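PDB 6HBS: aminopentol aminotransferase from Sphingopyxis macrogoltabida, which catalyses the pyridoxal 5'-phosphate-dependent deamination of aminopentol (hydrolysed fumonisin B1) to its 2-keto form, with pyruvate as the preferred amino acceptor. Local coordinates for residues 43-48 and 386-391; 65-70 and 299-304; 336-341 and 345-350; 368-373 and 393-398. One frame throughout, in Å; residues are numbered along the deposited sequence.

Contact 1 (43-48 and 386-391); sequences LGARIW and VDDVTE
Arg-46 and Asp-388 form a salt bridge between a strand and the first turn of a helix. The main bond runs from Arg-46 NH1 to Asp-388 OD1 at 2.8 Å, with an N-H...O angle of 155°; NH2 of the same arginine adds a weak second bond to that oxygen at 3.2 Å. One carboxylate oxygen therefore takes both donors. It lies at the edge of the guanidinium, 10° out of its plane, but the arginine approaches from above the carboxylate plane. The arginine chain is extended from CG to NE, which carries its charge out to the helix. Water 1 accepts from Arg-46 NH2 at 2.9 Å and donates to Asp-387 OD1, adding a second, indirect link. Asp-388 OD2 is hydrogen-bonded to the backbone N of Thr-385, just before the helix, and lies 4.0 Å from Ala-45 CB. An asparagine in place of Asp-388 would probably leave Arg-46 without its direct countercharge. Ala-45 and Arg-46 belong to a type II' turn joining strands 39-43 and 46-49; Ala-45 also packs on His-384 and Arg-46 on Ile-56 of strand 54-57, while Val-389 of helix 386-405 packs against helix 310-332.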
loop_
_atom_site.group_PDB
_atom_site.type_symbol
_atom_site.label_atom_id
_atom_site.label_comp_id
_atom_site.label_asym_id
_atom_site.label_seq_id
_atom_site.Cartn_x
_atom_site.Cartn_y
_atom_site.Cartn_z
ATOM N N LEU A 43 0.463 11.019 -21.187
ATOM C CA LEU A 43 -0.790 11.589 -21.601
ATOM C C LEU A 43 -1.499 10.658 -22.591
ATOM O O LEU A 43 -0.902 10.194 -23.581
ATOM C CB LEU A 43 -0.537 12.953 -22.259
ATOM C CG LEU A 43 -1.791 13.709 -22.710
ATOM C CD1 LEU A 43 -2.597 14.161 -21.502
ATOM C CD2 LEU A 43 -1.446 14.911 -23.613
ATOM N N GLY A 44 -2.782 10.420 -22.342
ATOM C CA GLY A 44 -3.587 9.585 -23.217
ATOM C C GLY A 44 -3.059 8.167 -23.220
ATOM O O GLY A 44 -3.086 7.524 -22.177
ATOM N N ALA A 45 -2.569 7.692 -24.383
ATOM C CA ALA A 45 -1.997 6.363 -24.519
ATOM C C ALA A 45 -0.483 6.446 -24.731
ATOM O O ALA A 45 0.113 5.493 -25.191
ATOM C CB ALA A 45 -2.657 5.624 -25.663
ATOM N N ARG A 46 0.134 7.571 -24.363
ATOM C CA ARG A 46 1.528 7.777 -24.598
ATOM C C ARG A 46 2.291 8.035 -23.292
ATOM O O ARG A 46 1.796 8.696 -22.394
ATOM C CB ARG A 46 1.731 8.972 -25.545
ATOM C CG ARG A 46 1.487 8.634 -27.009
ATOM C CD ARG A 46 1.627 9.835 -27.945
ATOM N NE ARG A 46 1.603 9.428 -29.355
ATOM C CZ ARG A 46 0.540 8.899 -29.965
ATOM N NH1 ARG A 46 -0.611 8.786 -29.323
ATOM N NH2 ARG A 46 0.652 8.442 -31.203
ATOM N N ILE A 47 3.550 7.614 -23.286
ATOM C CA ILE A 47 4.546 7.973 -22.279
ATOM C C ILE A 47 5.742 8.568 -23.006
ATOM O O ILE A 47 5.987 8.220 -24.162
ATOM C CB ILE A 47 4.985 6.755 -21.444
ATOM C CG1 ILE A 47 5.610 5.661 -22.319
ATOM C CG2 ILE A 47 3.830 6.246 -20.626
ATOM C CD1 ILE A 47 5.797 4.309 -21.615
ATOM N N TRP A 48 6.502 9.411 -22.300
ATOM C CA TRP A 48 7.760 9.979 -22.768
ATOM C C TRP A 48 8.859 9.623 -21.767
ATOM O O TRP A 48 8.662 9.817 -20.551
ATOM C CB TRP A 48 7.653 11.500 -22.885
ATOM C CG TRP A 48 6.829 12.027 -24.025
ATOM C CD1 TRP A 48 7.331 12.568 -25.170
ATOM C CD2 TRP A 48 5.399 12.141 -24.124
ATOM N NE1 TRP A 48 6.322 12.985 -25.983
ATOM C CE2 TRP A 48 5.124 12.735 -25.376
ATOM C CE3 TRP A 48 4.324 11.774 -23.321
ATOM C CZ2 TRP A 48 3.833 12.948 -25.838
ATOM C CZ3 TRP A 48 3.039 11.996 -23.765
ATOM C CH2 TRP A 48 2.795 12.587 -25.011
ATOM N N VAL A 386 -7.778 4.830 -33.214
ATOM C CA VAL A 386 -7.548 4.124 -34.493
ATOM C C VAL A 386 -6.204 4.549 -35.081
ATOM O O VAL A 386 -5.483 3.701 -35.564
ATOM C CB VAL A 386 -8.723 4.321 -35.474
ATOM C CG1 VAL A 386 -9.926 3.500 -35.041
ATOM C CG2 VAL A 386 -9.114 5.782 -35.634
ATOM N N ASP A 387 -5.859 5.843 -35.003
ATOM C CA ASP A 387 -4.563 6.341 -35.492
ATOM C C ASP A 387 -3.408 5.738 -34.690
ATOM O O ASP A 387 -2.317 5.464 -35.256
ATOM C CB ASP A 387 -4.397 7.862 -35.423
ATOM C CG ASP A 387 -3.208 8.338 -36.267
ATOM O OD1 ASP A 387 -2.052 8.380 -35.755
ATOM O OD2 ASP A 387 -3.427 8.608 -37.463
ATOM N N ASP A 388 -3.591 5.597 -33.363
ATOM C CA ASP A 388 -2.535 4.954 -32.582
ATOM C C ASP A 388 -2.256 3.545 -33.120
ATOM O O ASP A 388 -1.127 3.154 -33.239
ATOM C CB ASP A 388 -2.905 4.862 -31.100
ATOM C CG ASP A 388 -2.961 6.211 -30.421
ATOM O OD1 ASP A 388 -2.299 7.138 -30.910
ATOM O OD2 ASP A 388 -3.711 6.331 -29.441
ATOM N N VAL A 389 -3.312 2.763 -33.360
ATOM C CA VAL A 389 -3.161 1.379 -33.851
ATOM C C VAL A 389 -2.528 1.394 -35.260
ATOM O O VAL A 389 -1.619 0.617 -35.544
ATOM C CB VAL A 389 -4.492 0.610 -33.798
ATOM C CG1 VAL A 389 -4.331 -0.805 -34.351
ATOM C CG2 VAL A 389 -5.047 0.547 -32.376
ATOM N N THR A 390 -2.921 2.348 -36.114
ATOM C CA THR A 390 -2.323 2.425 -37.438
ATOM C C THR A 390 -0.831 2.682 -37.319
ATOM O O THR A 390 -0.036 1.986 -37.971
ATOM C CB THR A 390 -2.983 3.498 -38.313
ATOM O OG1 THR A 390 -4.354 3.152 -38.428
ATOM C CG2 THR A 390 -2.401 3.567 -39.700
ATOM N N GLU A 391 -0.447 3.659 -36.488
ATOM C CA GLU A 391 0.958 4.017 -36.321
ATOM C C GLU A 391 1.717 2.882 -35.616
ATOM O O GLU A 391 2.910 2.655 -35.883
ATOM C CB GLU A 391 1.101 5.342 -35.556
ATOM C CG GLU A 391 0.926 6.565 -36.444
ATOM C CD GLU A 391 1.776 6.558 -37.713
ATOM O OE1 GLU A 391 3.019 6.526 -37.602
ATOM O OE2 GLU A 391 1.188 6.508 -38.810
HETATM O O HOH W 1 -0.915 8.159 -33.585
#

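Contact 2 (65-70 and 299-304); sequences NLLGYR and IETLRI
Leu-67 and Ile-304 run past each other in opposite directions, so that the leucine's end methyl meets the beta-branch methyl of the isoleucine. The CD1 methyl of Leu-67 rests against CG2 of Ile-304 at 3.6 Å and is 4.1 Å from Ile-304 CB, whereas Leu-67 CD2 stands farther off, 4.2 Å from the same CG2. In Ile-304 the branch that touches is CG2, set opposite the backbone N while CG1 (chi1 -67°) takes the place beside that N. Thr-301, one helical turn earlier, offers its methyl: CG2 comes to 4.1 Å from Leu-67 CD1. Its OG1 is hydrogen-bonded back to the carbonyl O of Ala-297. Leu-67 CD1 thus touches two methyls spaced a turn apart, and all three residues are buried. No hydrogen bond crosses between 65-70 and 299-304. The loop is tied by polar bonds to Asn-262, whose OD1 accepts from Leu-67 N and whose ND2 donates to Gly-68 O, and Leu-67 also packs on Ile-74 and Tyr-310. The arrangement is a loop leucine set on one flank of helix 292-307 in the class-III aminotransferase fold, with Thr-301 about 10 Å, side chain to side chain, from Lys-258, a PLP-pocket residue and probably the cofactor-bearing lysine.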
loop_
_atom_site.group_PDB
_atom_site.type_symbol
_atom_site.label_atom_id
_atom_site.label_comp_id
_atom_site.label_asym_id
_atom_site.label_seq_id
_atom_site.Cartn_x
_atom_site.Cartn_y
_atom_site.Cartn_z
ATOM N N ASN A 65 -3.612 2.374 -16.192
ATOM C CA ASN A 65 -4.117 3.331 -17.172
ATOM C C ASN A 65 -5.237 2.674 -17.997
ATOM O O ASN A 65 -4.988 2.146 -19.081
ATOM C CB ASN A 65 -3.013 3.896 -18.063
ATOM C CG ASN A 65 -3.569 4.917 -19.042
ATOM O OD1 ASN A 65 -4.520 5.637 -18.695
ATOM N ND2 ASN A 65 -2.980 4.982 -20.230
ATOM N N LEU A 66 -6.471 2.774 -17.497
ATOM C CA LEU A 66 -7.651 2.200 -18.161
ATOM C C LEU A 66 -8.212 3.199 -19.174
ATOM O O LEU A 66 -8.671 2.792 -20.234
ATOM C CB LEU A 66 -8.719 1.856 -17.122
ATOM C CG LEU A 66 -9.996 1.185 -17.647
ATOM C CD1 LEU A 66 -9.728 -0.241 -18.152
ATOM C CD2 LEU A 66 -11.057 1.143 -16.577
ATOM N N LEU A 67 -8.229 4.492 -18.825
ATOM C CA LEU A 67 -9.049 5.471 -19.574
ATOM C C LEU A 67 -8.190 6.560 -20.213
ATOM O O LEU A 67 -8.733 7.474 -20.870
ATOM C CB LEU A 67 -10.067 6.077 -18.603
ATOM C CG LEU A 67 -11.092 5.092 -18.051
ATOM C CD1 LEU A 67 -12.030 5.757 -17.054
ATOM C CD2 LEU A 67 -11.891 4.452 -19.180
ATOM N N GLY A 68 -6.866 6.473 -20.039
ATOM C CA GLY A 68 -5.947 7.493 -20.514
ATOM C C GLY A 68 -5.280 8.275 -19.406
ATOM O O GLY A 68 -5.913 8.668 -18.398
ATOM N N TYR A 69 -3.982 8.487 -19.577
ATOM C CA TYR A 69 -3.240 9.254 -18.616
ATOM C C TYR A 69 -3.760 10.689 -18.558
ATOM O O TYR A 69 -3.877 11.349 -19.604
ATOM C CB TYR A 69 -1.767 9.281 -18.987
ATOM C CG TYR A 69 -1.016 7.976 -18.904
ATOM C CD1 TYR A 69 -0.703 7.386 -17.687
ATOM C CD2 TYR A 69 -0.546 7.360 -20.055
ATOM C CE1 TYR A 69 0.084 6.242 -17.621
ATOM C CE2 TYR A 69 0.232 6.221 -20.004
ATOM C CZ TYR A 69 0.559 5.656 -18.777
ATOM O OH TYR A 69 1.340 4.528 -18.742
ATOM N N ARG A 70 -4.036 11.157 -17.328
ATOM C CA ARG A 70 -4.496 12.525 -17.034
ATOM C C ARG A 70 -5.856 12.755 -17.679
ATOM O O ARG A 70 -6.128 13.850 -18.172
ATOM C CB ARG A 70 -3.497 13.599 -17.485
ATOM C CG ARG A 70 -2.171 13.572 -16.742
ATOM C CD ARG A 70 -1.190 14.594 -17.279
ATOM N NE ARG A 70 -1.776 15.928 -17.175
ATOM C CZ ARG A 70 -1.685 16.898 -18.082
ATOM N NH1 ARG A 70 -0.969 16.737 -19.179
ATOM N NH2 ARG A 70 -2.287 18.051 -17.863
ATOM N N ILE A 299 -14.576 6.906 -7.619
ATOM C CA ILE A 299 -15.995 7.144 -7.859
ATOM C C ILE A 299 -16.180 7.587 -9.317
ATOM O O ILE A 299 -17.121 7.168 -9.973
ATOM C CB ILE A 299 -16.579 8.144 -6.843
ATOM C CG1 ILE A 299 -16.712 7.487 -5.466
ATOM C CG2 ILE A 299 -17.897 8.726 -7.299
ATOM C CD1 ILE A 299 -17.051 8.479 -4.356
ATOM N N GLU A 300 -15.333 8.483 -9.800
ATOM C CA GLU A 300 -15.523 9.015 -11.140
ATOM C C GLU A 300 -15.144 7.974 -12.216
ATOM O O GLU A 300 -15.796 7.870 -13.232
ATOM C CB GLU A 300 -14.716 10.289 -11.283
ATOM C CG GLU A 300 -14.859 10.975 -12.626
ATOM C CD GLU A 300 -16.244 11.499 -12.953
ATOM O OE1 GLU A 300 -17.120 11.405 -12.127
ATOM O OE2 GLU A 300 -16.426 11.966 -14.069
ATOM N N THR A 301 -14.045 7.243 -12.003
ATOM C CA THR A 301 -13.662 6.117 -12.857
ATOM C C THR A 301 -14.797 5.086 -12.924
ATOM O O THR A 301 -15.191 4.688 -14.018
ATOM C CB THR A 301 -12.363 5.480 -12.362
ATOM O OG1 THR A 301 -11.334 6.466 -12.315
ATOM C CG2 THR A 301 -11.948 4.325 -13.238
ATOM N N LEU A 302 -15.352 4.673 -11.774
ATOM C CA LEU A 302 -16.443 3.719 -11.785
ATOM C C LEU A 302 -17.666 4.289 -12.541
ATOM O O LEU A 302 -18.362 3.517 -13.212
ATOM C CB LEU A 302 -16.848 3.309 -10.372
ATOM C CG LEU A 302 -15.831 2.501 -9.559
ATOM C CD1 LEU A 302 -16.346 2.279 -8.142
ATOM C CD2 LEU A 302 -15.473 1.176 -10.231
ATOM N N ARG A 303 -17.936 5.603 -12.436
ATOM C CA ARG A 303 -19.074 6.203 -13.163
ATOM C C ARG A 303 -18.844 6.057 -14.680
ATOM O O ARG A 303 -19.734 5.688 -15.441
ATOM C CB ARG A 303 -19.307 7.672 -12.758
ATOM C CG ARG A 303 -20.501 8.333 -13.455
ATOM C CD ARG A 303 -20.479 9.852 -13.521
ATOM N NE ARG A 303 -19.321 10.438 -14.207
ATOM C CZ ARG A 303 -19.161 10.497 -15.517
ATOM N NH1 ARG A 303 -20.061 9.962 -16.322
ATOM N NH2 ARG A 303 -18.093 11.076 -16.026
ATOM N N ILE A 304 -17.644 6.387 -15.129
ATOM C CA ILE A 304 -17.293 6.278 -16.507
ATOM C C ILE A 304 -17.417 4.821 -16.988
ATOM O O ILE A 304 -17.881 4.583 -18.113
ATOM C CB ILE A 304 -15.911 6.876 -16.747
ATOM C CG1 ILE A 304 -15.946 8.392 -16.521
ATOM C CG2 ILE A 304 -15.382 6.520 -18.124
ATOM C CD1 ILE A 304 -14.630 9.044 -16.589
#

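Contact 3 (336-341 and 345-350); sequences LKQTGP and PQIFFA
Leu-336, at the start of strand 336-339, lies beside Phe-349 of its antiparallel partner. Its CB lies 3.7 Å from the carbonyl O of Phe-348. With chi1 at -67°, the chain then runs beside the phenylalanine in the same direction and divides at CG. CD2 lies over the centre of the Phe-349 ring, 3.7 Å from its centroid and 9° off the normal, which makes a CH-pi contact; CD1 turns instead toward Ile-347 CG2 at 4.4 Å. A threonine in place of Phe-349 would probably leave the Leu-336 CD2 methyl with no aromatic face to rest on and open a gap there. Behind these side chains, the axes of the short strands 336-339 and 346-349 approach to 4.5 Å, with N-to-C directions 163° apart, close to antiparallel. Lys-337 and Phe-348 make one hydrogen-bonded pair, Lys-337 N to Phe-348 O at 2.8 Å with Phe-348 N returning a bond to Lys-337 O, and Thr-339 with Gln-346 makes the next, where the Gln-346 N to Thr-339 O bond of 3.0 Å is nearly straight. Gln-338 and Ile-347 lie side by side on the face toward helix 310-332. The other face carries Lys-337, Thr-339 and Gln-346, whose polar ends find partners at 203-205: Lys-337 a salt bridge with Asp-204, Thr-339 OG1 the backbone N of Gln-205, Gln-346 NE2 the carbonyl O of Glu-203. Phe-349 also meets Trp-361 edge-to-face and, with Leu-336, packs on Phe-400 of helix 386-405. The whole is a beta hairpin, joined by the loop 340-345, that packs one face on helices.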
loop_
_atom_site.group_PDB
_atom_site.type_symbol
_atom_site.label_atom_id
_atom_site.label_comp_id
_atom_site.label_asym_id
_atom_site.label_seq_id
_atom_site.Cartn_x
_atom_site.Cartn_y
_atom_site.Cartn_z
ATOM N N LEU A 336 3.488 -15.843 -34.890
ATOM C CA LEU A 336 3.222 -15.337 -33.520
ATOM C C LEU A 336 2.331 -16.308 -32.745
ATOM O O LEU A 336 1.579 -17.039 -33.320
ATOM C CB LEU A 336 2.475 -14.011 -33.615
ATOM C CG LEU A 336 3.246 -12.847 -34.207
ATOM C CD1 LEU A 336 2.381 -11.593 -34.218
ATOM C CD2 LEU A 336 4.529 -12.621 -33.429
ATOM N N LYS A 337 2.381 -16.214 -31.416
ATOM C CA LYS A 337 1.340 -16.722 -30.529
ATOM C C LYS A 337 0.749 -15.507 -29.789
ATOM O O LYS A 337 1.358 -14.992 -28.851
ATOM C CB LYS A 337 1.916 -17.732 -29.529
ATOM C CG LYS A 337 2.575 -18.960 -30.144
ATOM C CD LYS A 337 3.139 -19.942 -29.112
ATOM C CE LYS A 337 4.324 -19.402 -28.326
ATOM N NZ LYS A 337 4.637 -20.219 -27.127
ATOM N N GLN A 338 -0.398 -15.028 -30.266
ATOM C CA GLN A 338 -1.112 -13.939 -29.608
ATOM C C GLN A 338 -2.205 -14.589 -28.774
ATOM O O GLN A 338 -3.112 -15.146 -29.331
ATOM C CB GLN A 338 -1.724 -12.987 -30.628
ATOM C CG GLN A 338 -0.703 -12.427 -31.606
ATOM C CD GLN A 338 -1.313 -11.303 -32.398
ATOM O OE1 GLN A 338 -1.548 -10.206 -31.879
ATOM N NE2 GLN A 338 -1.643 -11.596 -33.652
ATOM N N THR A 339 -2.066 -14.537 -27.443
ATOM C CA THR A 339 -2.906 -15.320 -26.548
ATOM C C THR A 339 -3.563 -14.422 -25.503
ATOM O O THR A 339 -3.114 -13.313 -25.234
ATOM C CB THR A 339 -2.101 -16.451 -25.893
ATOM O OG1 THR A 339 -1.002 -15.925 -25.142
ATOM C CG2 THR A 339 -1.585 -17.426 -26.936
ATOM N N GLY A 340 -4.619 -14.966 -24.912
ATOM C CA GLY A 340 -5.517 -14.274 -24.043
ATOM C C GLY A 340 -6.352 -13.249 -24.797
ATOM O O GLY A 340 -6.264 -13.100 -26.012
ATOM N N PRO A 341 -7.173 -12.475 -24.072
ATOM C CA PRO A 341 -8.043 -11.488 -24.700
ATOM C C PRO A 341 -7.195 -10.465 -25.470
ATOM O O PRO A 341 -6.130 -10.074 -25.006
ATOM C CB PRO A 341 -8.757 -10.817 -23.513
ATOM C CG PRO A 341 -8.486 -11.720 -22.342
ATOM C CD PRO A 341 -7.151 -12.377 -22.607
ATOM N N PRO A 345 -3.248 -8.577 -24.239
ATOM C CA PRO A 345 -2.615 -9.627 -25.027
ATOM C C PRO A 345 -1.210 -9.999 -24.581
ATOM O O PRO A 345 -0.442 -9.163 -24.097
ATOM C CB PRO A 345 -2.607 -9.012 -26.452
ATOM C CG PRO A 345 -2.438 -7.536 -26.210
ATOM C CD PRO A 345 -3.169 -7.261 -24.899
ATOM N N GLN A 346 -0.909 -11.287 -24.724
ATOM C CA GLN A 346 0.447 -11.804 -24.638
ATOM C C GLN A 346 0.859 -12.105 -26.086
ATOM O O GLN A 346 0.149 -12.821 -26.804
ATOM C CB GLN A 346 0.467 -13.053 -23.759
ATOM C CG GLN A 346 1.842 -13.629 -23.482
ATOM C CD GLN A 346 2.491 -12.961 -22.295
ATOM O OE1 GLN A 346 2.873 -11.793 -22.379
ATOM N NE2 GLN A 346 2.612 -13.702 -21.191
ATOM N N ILE A 347 1.967 -11.526 -26.515
ATOM C CA ILE A 347 2.383 -11.582 -27.921
ATOM C C ILE A 347 3.814 -12.126 -27.948
ATOM O O ILE A 347 4.764 -11.415 -27.730
ATOM C CB ILE A 347 2.252 -10.200 -28.596
ATOM C CG1 ILE A 347 0.820 -9.663 -28.516
ATOM C CG2 ILE A 347 2.738 -10.278 -30.041
ATOM C CD1 ILE A 347 0.641 -8.225 -29.033
ATOM N N PHE A 348 3.909 -13.439 -28.143
ATOM C CA PHE A 348 5.142 -14.147 -28.250
ATOM C C PHE A 348 5.363 -14.629 -29.699
ATOM O O PHE A 348 4.440 -14.606 -30.529
ATOM C CB PHE A 348 5.105 -15.382 -27.343
ATOM C CG PHE A 348 5.145 -15.148 -25.849
ATOM C CD1 PHE A 348 5.310 -13.886 -25.295
ATOM C CD2 PHE A 348 5.030 -16.229 -24.981
ATOM C CE1 PHE A 348 5.339 -13.706 -23.916
ATOM C CE2 PHE A 348 5.035 -16.041 -23.605
ATOM C CZ PHE A 348 5.211 -14.784 -23.076
ATOM N N PHE A 349 6.586 -15.091 -29.969
ATOM C CA PHE A 349 6.923 -15.775 -31.215
ATOM C C PHE A 349 6.851 -17.303 -31.040
ATOM O O PHE A 349 7.332 -17.859 -30.047
ATOM C CB PHE A 349 8.293 -15.304 -31.686
ATOM C CG PHE A 349 8.260 -13.933 -32.300
ATOM C CD1 PHE A 349 8.203 -12.798 -31.503
ATOM C CD2 PHE A 349 8.282 -13.771 -33.672
ATOM C CE1 PHE A 349 8.133 -11.528 -32.056
ATOM C CE2 PHE A 349 8.215 -12.498 -34.226
ATOM C CZ PHE A 349 8.137 -11.380 -33.420
ATOM N N ALA A 350 6.278 -17.999 -32.029
ATOM C CA ALA A 350 6.362 -19.476 -32.053
ATOM C C ALA A 350 7.840 -19.875 -32.185
ATOM O O ALA A 350 8.596 -19.161 -32.784
ATOM C CB ALA A 350 5.523 -20.045 -33.180
#

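Contact 4 (368-373 and 393-398); sequences GGVYVH and LEATDR
At the Schellman motif that ends helix 356-367, Gly-368 and Val-370 both meet Ala-395 of helix 386-405. Gly-369 between them, with its positive phi of 75°, is the C-prime residue: Val-370 N bonds to Cys-365 O and Gly-369 N to Leu-366 O. The methyl of Ala-395 points at the crossing chain, with CB 3.5 Å from Val-370 CG2 and 3.7 Å from Gly-368 O. Val-370 sets its CG1 methyl opposite the backbone N (chi1 166°), and this places CG2 beside that N and against the alanine. The approach is close at Gly-368, whose CA is 4.7 Å from Ala-395 CA; a CB on this glycine would run into the Ala-395 methyl. Beyond Gly-369 the chain enters strand 370-371, the edge of a mixed four-stranded sheet within this chain, where Gly-369 and Tyr-371 form backbone hydrogen bonds with Ile-56, so the contact joins helix 386-405 to the edge strand of that sheet. Arg-398, one turn after Ala-395, bends at chi3 (-62°) and brings NH2 to 4.0 Å from Gly-368 CA, which lies at the edge of the guanidinium and near its plane. One face of that guanidinium lies over the carbonyl O of Glu-394. Thr-396, turned to another flank of the helix, packs on Trp-361, Cys-365 and Leu-325, and Asp-397 makes a salt bridge with Arg-331 of helix 310-332.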
loop_
_atom_site.group_PDB
_atom_site.type_symbol
_atom_site.label_atom_id
_atom_site.label_comp_id
_atom_site.label_asym_id
_atom_site.label_seq_id
_atom_site.Cartn_x
_atom_site.Cartn_y
_atom_site.Cartn_z
ATOM N N GLY A 368 10.432 2.710 -33.331
ATOM C CA GLY A 368 9.273 3.237 -34.003
ATOM C C GLY A 368 8.309 3.895 -33.056
ATOM O O GLY A 368 7.198 4.175 -33.437
ATOM N N GLY A 369 8.715 4.100 -31.793
ATOM C CA GLY A 369 7.845 4.798 -30.858
ATOM C C GLY A 369 6.691 3.952 -30.348
ATOM O O GLY A 369 5.619 4.470 -30.132
ATOM N N VAL A 370 6.924 2.656 -30.127
ATOM C CA VAL A 370 5.927 1.760 -29.582
ATOM C C VAL A 370 6.583 1.003 -28.428
ATOM O O VAL A 370 7.708 0.558 -28.571
ATOM C CB VAL A 370 5.418 0.785 -30.655
ATOM C CG1 VAL A 370 4.627 -0.378 -30.089
ATOM C CG2 VAL A 370 4.626 1.527 -31.717
ATOM N N TYR A 371 5.881 0.931 -27.292
ATOM C CA TYR A 371 6.332 0.156 -26.155
ATOM C C TYR A 371 5.462 -1.096 -26.064
ATOM O O TYR A 371 4.322 -1.031 -25.635
ATOM C CB TYR A 371 6.255 0.973 -24.858
ATOM C CG TYR A 371 7.038 0.423 -23.687
ATOM C CD1 TYR A 371 6.698 -0.785 -23.084
ATOM C CD2 TYR A 371 8.116 1.124 -23.160
ATOM C CE1 TYR A 371 7.416 -1.281 -21.996
ATOM C CE2 TYR A 371 8.837 0.647 -22.068
ATOM C CZ TYR A 371 8.479 -0.556 -21.482
ATOM O OH TYR A 371 9.188 -1.012 -20.422
ATOM N N VAL A 372 6.057 -2.233 -26.408
ATOM C CA VAL A 372 5.458 -3.543 -26.242
ATOM C C VAL A 372 6.434 -4.416 -25.438
ATOM O O VAL A 372 7.627 -4.118 -25.330
ATOM C CB VAL A 372 5.145 -4.200 -27.596
ATOM C CG1 VAL A 372 3.989 -3.527 -28.297
ATOM C CG2 VAL A 372 6.377 -4.278 -28.489
ATOM N N HIS A 373 5.918 -5.510 -24.879
ATOM C CA HIS A 373 6.630 -6.256 -23.868
ATOM C C HIS A 373 6.834 -7.687 -24.323
ATOM O O HIS A 373 5.872 -8.338 -24.709
ATOM C CB HIS A 373 5.892 -6.191 -22.530
ATOM C CG HIS A 373 6.761 -6.486 -21.345
ATOM N ND1 HIS A 373 7.409 -7.695 -21.162
ATOM C CD2 HIS A 373 7.026 -5.751 -20.244
ATOM C CE1 HIS A 373 8.099 -7.654 -20.040
ATOM N NE2 HIS A 373 7.887 -6.466 -19.455
ATOM N N LEU A 393 1.225 -0.261 -36.046
ATOM C CA LEU A 393 1.391 -1.314 -37.041
ATOM C C LEU A 393 2.448 -0.921 -38.072
ATOM O O LEU A 393 3.140 -1.803 -38.562
ATOM C CB LEU A 393 0.045 -1.651 -37.687
ATOM C CG LEU A 393 -0.917 -2.458 -36.819
ATOM C CD1 LEU A 393 -2.316 -2.440 -37.426
ATOM C CD2 LEU A 393 -0.459 -3.895 -36.596
ATOM N N GLU A 394 2.678 0.377 -38.298
ATOM C CA GLU A 394 3.835 0.800 -39.103
ATOM C C GLU A 394 5.139 0.461 -38.371
ATOM O O GLU A 394 6.109 0.020 -38.981
ATOM C CB GLU A 394 3.817 2.300 -39.407
ATOM C CG GLU A 394 2.483 2.817 -39.925
ATOM C CD GLU A 394 2.404 3.250 -41.382
ATOM O OE1 GLU A 394 1.602 4.173 -41.674
ATOM O OE2 GLU A 394 3.110 2.643 -42.223
ATOM N N ALA A 395 5.156 0.655 -37.044
ATOM C CA ALA A 395 6.340 0.371 -36.233
ATOM C C ALA A 395 6.612 -1.132 -36.180
ATOM O O ALA A 395 7.760 -1.565 -36.280
ATOM C CB ALA A 395 6.161 0.929 -34.843
ATOM N N THR A 396 5.542 -1.910 -36.019
ATOM C CA THR A 396 5.676 -3.354 -35.871
ATOM C C THR A 396 6.132 -3.970 -37.200
ATOM O O THR A 396 6.868 -4.953 -37.217
ATOM C CB THR A 396 4.397 -4.010 -35.350
ATOM O OG1 THR A 396 3.285 -3.754 -36.198
ATOM C CG2 THR A 396 4.077 -3.573 -33.936
ATOM N N ASP A 397 5.706 -3.367 -38.305
ATOM C CA ASP A 397 6.104 -3.827 -39.647
ATOM C C ASP A 397 7.617 -3.695 -39.786
ATOM O O ASP A 397 8.302 -4.669 -40.146
ATOM C CB ASP A 397 5.379 -3.049 -40.745
ATOM C CG ASP A 397 5.617 -3.679 -42.112
ATOM O OD1 ASP A 397 5.040 -4.763 -42.364
ATOM O OD2 ASP A 397 6.445 -3.133 -42.864
ATOM N N ARG A 398 8.138 -2.496 -39.460
ATOM C CA ARG A 398 9.574 -2.254 -39.495
ATOM C C ARG A 398 10.314 -3.189 -38.531
ATOM O O ARG A 398 11.482 -3.528 -38.746
ATOM C CB ARG A 398 9.862 -0.775 -39.216
ATOM C CG ARG A 398 9.389 0.110 -40.362
ATOM C CD ARG A 398 9.915 1.527 -40.358
ATOM N NE ARG A 398 9.503 2.250 -39.170
ATOM C CZ ARG A 398 8.312 2.815 -38.995
ATOM N NH1 ARG A 398 7.445 2.838 -39.995
ATOM N NH2 ARG A 398 7.995 3.331 -37.813
#

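In the fold
From the N terminus, 43-48 opens contact 1, which closes only at 386-391 and so spans 337 residues. Contacts 2 and 3 both fall within that span, one after the other: contact 2 joins the loop before helix 72-82 to helix 292-307 across 228 residues, and contact 3 pairs strands 336-339 and 346-349 after three. Contact 4 crosses contact 1, since 368-373 precedes 386-391 while 393-398 follows it. Contacts 1 and 4 share helix 386-405 and reach the same four-stranded sheet, with Ile-47 CD1 4.2 Å from Tyr-371 CD2. Contact 2 meets contact 1 through Gly-44, Asn-65 and Tyr-69. Contact 3 touches none of the others directly.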